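Similar to N-acetyltransferase (PDB 4MBU) probably transfers an acetyl group from acetyl-coenzyme A to an amine acceptor, as expected of a Gcn5-related N-acetyltransferase (GNAT), its acceptor being unidentified here. Local coordinates at residues His52-Val57 / Ile107-Ala112; Gly71-Arg74 / Ala78-Tyr81. One frame throughout, in Å; residues are numbered along the deposited sequence.

Contact 1: His52-Val57 / Ile107-Ala112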
loop_
_atom_site.group_PDB
_atom_site.type_symbol
_atom_site.label_atom_id
_atom_site.label_comp_id
_atom_site.label_asym_id
_atom_site.label_seq_id
_atom_site.Cartn_x
_atom_site.Cartn_y
_atom_site.Cartn_z
ATOM N N HIS A 52 3.890 27.105 19.681
ATOM C CA HIS A 52 4.958 27.281 18.692
ATOM C C HIS A 52 4.925 26.231 17.571
ATOM O O HIS A 52 5.961 25.723 17.138
ATOM C CB HIS A 52 6.335 27.341 19.372
ATOM C CG HIS A 52 6.515 28.531 20.257
ATOM N ND1 HIS A 52 6.278 28.494 21.621
ATOM C CD2 HIS A 52 6.890 29.804 19.986
ATOM C CE1 HIS A 52 6.509 29.680 22.140
ATOM N NE2 HIS A 52 6.883 30.499 21.166
ATOM N N GLU A 53 3.725 25.908 17.104
ATOM C CA GLU A 53 3.574 25.033 15.955
ATOM C C GLU A 53 3.378 25.912 14.728
ATOM O O GLU A 53 2.626 26.882 14.767
ATOM C CB GLU A 53 2.388 24.079 16.162
ATOM C CG GLU A 53 2.564 23.160 17.374
ATOM C CD GLU A 53 1.347 22.295 17.678
ATOM O OE1 GLU A 53 0.297 22.444 17.015
ATOM O OE2 GLU A 53 1.446 21.448 18.594
ATOM N N PRO A 54 4.043 25.569 13.623
ATOM C CA PRO A 54 3.981 26.435 12.444
ATOM C C PRO A 54 2.670 26.298 11.660
ATOM O O PRO A 54 2.028 25.239 11.670
ATOM C CB PRO A 54 5.150 25.930 11.589
ATOM C CG PRO A 54 5.256 24.464 11.941
ATOM C CD PRO A 54 4.816 24.334 13.382
ATOM N N ILE A 55 2.276 27.382 11.000
ATOM C CA ILE A 55 1.201 27.358 10.022
ATOM C C ILE A 55 1.733 28.124 8.822
ATOM O O ILE A 55 2.123 29.285 8.949
ATOM C CB ILE A 55 -0.066 28.069 10.531
ATOM C CG1 ILE A 55 -0.448 27.567 11.923
ATOM C CG2 ILE A 55 -1.224 27.852 9.550
ATOM C CD1 ILE A 55 -1.503 28.414 12.618
ATOM N N PHE A 56 1.771 27.477 7.665
ATOM C CA PHE A 56 2.232 28.144 6.460
ATOM C C PHE A 56 1.070 28.269 5.497
ATOM O O PHE A 56 0.192 27.415 5.466
ATOM C CB PHE A 56 3.372 27.354 5.810
ATOM C CG PHE A 56 4.569 27.190 6.701
ATOM C CD1 PHE A 56 5.380 28.282 7.001
ATOM C CD2 PHE A 56 4.884 25.949 7.239
ATOM C CE1 PHE A 56 6.486 28.135 7.820
ATOM C CE2 PHE A 56 5.984 25.794 8.065
ATOM C CZ PHE A 56 6.789 26.889 8.353
ATOM N N VAL A 57 1.058 29.352 4.734
ATOM C CA VAL A 57 0.119 29.520 3.641
ATOM C C VAL A 57 0.887 29.733 2.343
ATOM O O VAL A 57 1.992 30.307 2.326
ATOM C CB VAL A 57 -0.868 30.699 3.863
ATOM C CG1 VAL A 57 -1.755 30.437 5.069
ATOM C CG2 VAL A 57 -0.115 32.015 4.021
ATOM N N ILE A 107 8.709 20.093 5.799
ATOM C CA ILE A 107 9.872 19.245 6.053
ATOM C C ILE A 107 11.068 20.080 6.515
ATOM O O ILE A 107 11.722 19.722 7.495
ATOM C CB ILE A 107 10.262 18.382 4.825
ATOM C CG1 ILE A 107 9.161 17.374 4.509
ATOM C CG2 ILE A 107 11.551 17.613 5.096
ATOM C CD1 ILE A 107 9.463 16.532 3.289
ATOM N N VAL A 108 11.356 21.188 5.830
ATOM C CA VAL A 108 12.483 22.017 6.284
ATOM C C VAL A 108 12.271 22.516 7.725
ATOM O O VAL A 108 13.207 22.523 8.541
ATOM C CB VAL A 108 12.868 23.191 5.308
ATOM C CG1 VAL A 108 12.920 22.718 3.848
ATOM C CG2 VAL A 108 11.936 24.382 5.456
ATOM N N GLU A 109 11.040 22.902 8.051
ATOM C CA GLU A 109 10.765 23.361 9.412
ATOM C C GLU A 109 10.921 22.228 10.431
ATOM O O GLU A 109 11.470 22.428 11.521
ATOM C CB GLU A 109 9.359 23.957 9.499
ATOM C CG GLU A 109 9.090 24.731 10.775
ATOM C CD GLU A 109 9.785 26.089 10.802
ATOM O OE1 GLU A 109 10.474 26.443 9.816
ATOM O OE2 GLU A 109 9.637 26.808 11.815
ATOM N N ALA A 110 10.446 21.038 10.067
ATOM C CA ALA A 110 10.524 19.858 10.932
ATOM C C ALA A 110 11.968 19.493 11.240
ATOM O O ALA A 110 12.308 19.160 12.385
ATOM C CB ALA A 110 9.818 18.680 10.280
ATOM N N LYS A 111 12.809 19.525 10.210
ATOM C CA LYS A 111 14.225 19.249 10.399
ATOM C C LYS A 111 14.868 20.321 11.272
ATOM O O LYS A 111 15.651 20.002 12.164
ATOM C CB LYS A 111 14.954 19.157 9.055
ATOM C CG LYS A 111 14.584 17.941 8.203
ATOM C CD LYS A 111 15.380 17.962 6.903
ATOM C CE LYS A 111 14.990 16.836 5.945
ATOM N NZ LYS A 111 15.713 15.562 6.216
ATOM N N ALA A 112 14.536 21.587 11.028
ATOM C CA ALA A 112 15.157 22.677 11.801
ATOM C C ALA A 112 14.793 22.645 13.290
ATOM O O ALA A 112 15.558 23.118 14.145
ATOM C CB ALA A 112 14.824 24.033 11.199
#

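Contact 2: Gly71-Arg74 / Ala78-Tyr81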
loop_
_atom_site.group_PDB
_atom_site.type_symbol
_atom_site.label_atom_id
_atom_site.label_comp_id
_atom_site.label_asym_id
_atom_site.label_seq_id
_atom_site.Cartn_x
_atom_site.Cartn_y
_atom_site.Cartn_z
ATOM N N GLY A 71 1.816 19.174 14.083
ATOM C CA GLY A 71 1.616 19.176 15.521
ATOM C C GLY A 71 1.785 17.777 16.073
ATOM O O GLY A 71 2.439 16.940 15.453
ATOM N N SER A 72 1.177 17.516 17.224
ATOM C CA SER A 72 1.370 16.247 17.925
ATOM C C SER A 72 0.766 15.084 17.142
ATOM O O SER A 72 -0.280 15.238 16.519
ATOM C CB SER A 72 0.746 16.328 19.322
ATOM O OG SER A 72 0.514 15.044 19.865
ATOM N N PHE A 73 1.429 13.928 17.163
ATOM C CA PHE A 73 0.875 12.738 16.520
ATOM C C PHE A 73 0.007 11.942 17.504
ATOM O O PHE A 73 -1.170 11.692 17.238
ATOM C CB PHE A 73 1.981 11.863 15.924
ATOM C CG PHE A 73 1.518 10.478 15.555
ATOM C CD1 PHE A 73 0.464 10.293 14.665
ATOM C CD2 PHE A 73 2.136 9.364 16.100
ATOM C CE1 PHE A 73 0.029 9.011 14.337
ATOM C CE2 PHE A 73 1.719 8.086 15.773
ATOM C CZ PHE A 73 0.660 7.908 14.890
ATOM N N ARG A 74 0.591 11.538 18.634
ATOM C CA ARG A 74 -0.175 10.907 19.711
ATOM C C ARG A 74 0.193 11.594 21.012
ATOM O O ARG A 74 1.345 11.986 21.196
ATOM C CB ARG A 74 0.094 9.397 19.791
ATOM C CG ARG A 74 -0.776 8.583 18.834
ATOM C CD ARG A 74 -0.215 7.192 18.536
ATOM N NE ARG A 74 -0.402 6.234 19.629
ATOM C CZ ARG A 74 -1.547 5.606 19.892
ATOM N NH1 ARG A 74 -2.628 5.857 19.161
ATOM N NH2 ARG A 74 -1.615 4.743 20.900
ATOM N N ALA A 78 6.518 10.460 25.314
ATOM C CA ALA A 78 7.554 9.763 24.543
ATOM C C ALA A 78 7.395 9.867 23.022
ATOM O O ALA A 78 8.275 9.408 22.275
ATOM C CB ALA A 78 7.671 8.322 24.973
ATOM N N TYR A 79 6.282 10.448 22.562
ATOM C CA TYR A 79 6.100 10.724 21.127
ATOM C C TYR A 79 6.657 12.092 20.755
ATOM O O TYR A 79 6.349 12.622 19.679
ATOM C CB TYR A 79 4.614 10.707 20.754
ATOM C CG TYR A 79 3.958 9.346 20.784
ATOM C CD1 TYR A 79 3.281 8.908 21.913
ATOM C CD2 TYR A 79 4.002 8.512 19.675
ATOM C CE1 TYR A 79 2.661 7.665 21.938
ATOM C CE2 TYR A 79 3.396 7.272 19.687
ATOM C CZ TYR A 79 2.730 6.858 20.822
ATOM O OH TYR A 79 2.133 5.634 20.834
ATOM N N GLN A 80 7.469 12.675 21.633
ATOM C CA GLN A 80 7.854 14.079 21.451
ATOM C C GLN A 80 8.668 14.350 20.187
ATOM O O GLN A 80 8.631 15.455 19.662
ATOM C CB GLN A 80 8.584 14.627 22.677
ATOM C CG GLN A 80 9.933 13.999 22.930
ATOM C CD GLN A 80 10.548 14.479 24.232
ATOM O OE1 GLN A 80 11.058 13.685 25.033
ATOM N NE2 GLN A 80 10.511 15.792 24.448
ATOM N N TYR A 81 9.394 13.361 19.685
ATOM C CA TYR A 81 10.132 13.607 18.446
ATOM C C TYR A 81 9.321 13.294 17.181
ATOM O O TYR A 81 9.839 13.365 16.060
ATOM C CB TYR A 81 11.475 12.885 18.456
ATOM C CG TYR A 81 12.330 13.282 19.624
ATOM C CD1 TYR A 81 12.857 14.562 19.716
ATOM C CD2 TYR A 81 12.606 12.383 20.644
ATOM C CE1 TYR A 81 13.640 14.932 20.795
ATOM C CE2 TYR A 81 13.389 12.741 21.722
ATOM C CZ TYR A 81 13.903 14.017 21.793
ATOM O OH TYR A 81 14.687 14.379 22.867
HETATM O O HOH W 1 3.492 13.170 18.642
#

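Contact 1: His52-Val57 / Ile107-Ala112
E109 lays the aliphatic part of its side chain against the rim of the F56 ring and the pyrrolidine of P54, joining helix 98-112 to strand 55-60, where F56 lies, and to its lead-in at P54. The meeting with phenylalanine is edge-on: E109 CG lies in the plane of the ring, 4.0 Å from F56 CZ, while E109 CB approaches F56 CE2 at 4.1 Å. The carboxylate carbon follows along the same edge, E109 CD standing 4.0 Å from F56 CZ, with the carboxylate plane turned 78° from that of the ring. On the proline side E109 CG comes within 4.0 Å of P54 CG, and the two side chains run past each other in opposite directions. With chi1 at -167° the chain of E109 leaves the helix opposite its backbone N and reaches across to the strand; the bend at chi2 (74°) then swings the carboxylate along the ring edge. F56 itself continues into the helix packing beside L102, R105 and L106, so the helix rests on one face of the central sheet of the GNAT fold. P54 O accepts a hydrogen bond from T69 OG1 of the neighbouring strand. The acid end of E109 finds its partner on its own helix, where OE1 makes a salt bridge with R105 NH1; a long, weak ion pair links OE2 to K113 NZ. Thus the methylenes supply the apolar packing between helix and strand, while the carboxylate is paired with R105, which also lies against F56, probably favouring its ionised form.

Contact 2: Gly71-Arg74 / Ala78-Tyr81
R74 and Y79 clasp each other across the loop between strand 63-72 and strand 82-89, antiparallel neighbours in the mixed sheet of the GNAT fold. The apolar part is a CH-pi contact: R74 CB sits over the centre of one face of the Y79 ring, 3.6 Å from its centroid and 6° off the normal. F73 adds an oblique ring contact, its CD2 lying 4.1 Å from Y79 CD2, and R74 CG rests above one face of the F73 ring near the rim. Across the subunit interface, R74 NH2 forms a salt bridge with E84 of the second subunit, whose Y31 ring meets that of Y79 and whose L144 packs on F73. Water provides a polar bridge between the backbones, accepting from F73 N at 2.6 Å and donating to Y79 O at 3.1 Å. Direct polar contact comes from the arginine chain, which runs along one face of the Y79 ring from CB over its centre, then bends at chi3 (76°) to bring NE over the hydroxyl. R74 NE donates to Y79 OH at 2.9 Å, nearly straight at 163°, from almost directly above the phenol oxygen and not in the plane of the ring, while that oxygen lies in the guanidinium plane.

Overall arrangement
Both contacts belong to one mixed sheet, through the adjacent strands 55-60 and 63-72, and their centres lie 15 Å apart. Contact 1 is partly buried and joins a helix to a sheet face within one chain; no other subunit reaches its segments. Contact 2 lies farther from the chain centre, yet its touching residues are buried, in part under the second subunit. The chemistry differs accordingly: methylenes against rings with the charge settled along the helix in contact 1, aromatic and CH-pi packing together with direct and water-mediated hydrogen bonds in contact 2, whose arginine also forms its salt bridge outward, to the second subunit. They meet where E53 CD packs 3.8 Å from G71 CA.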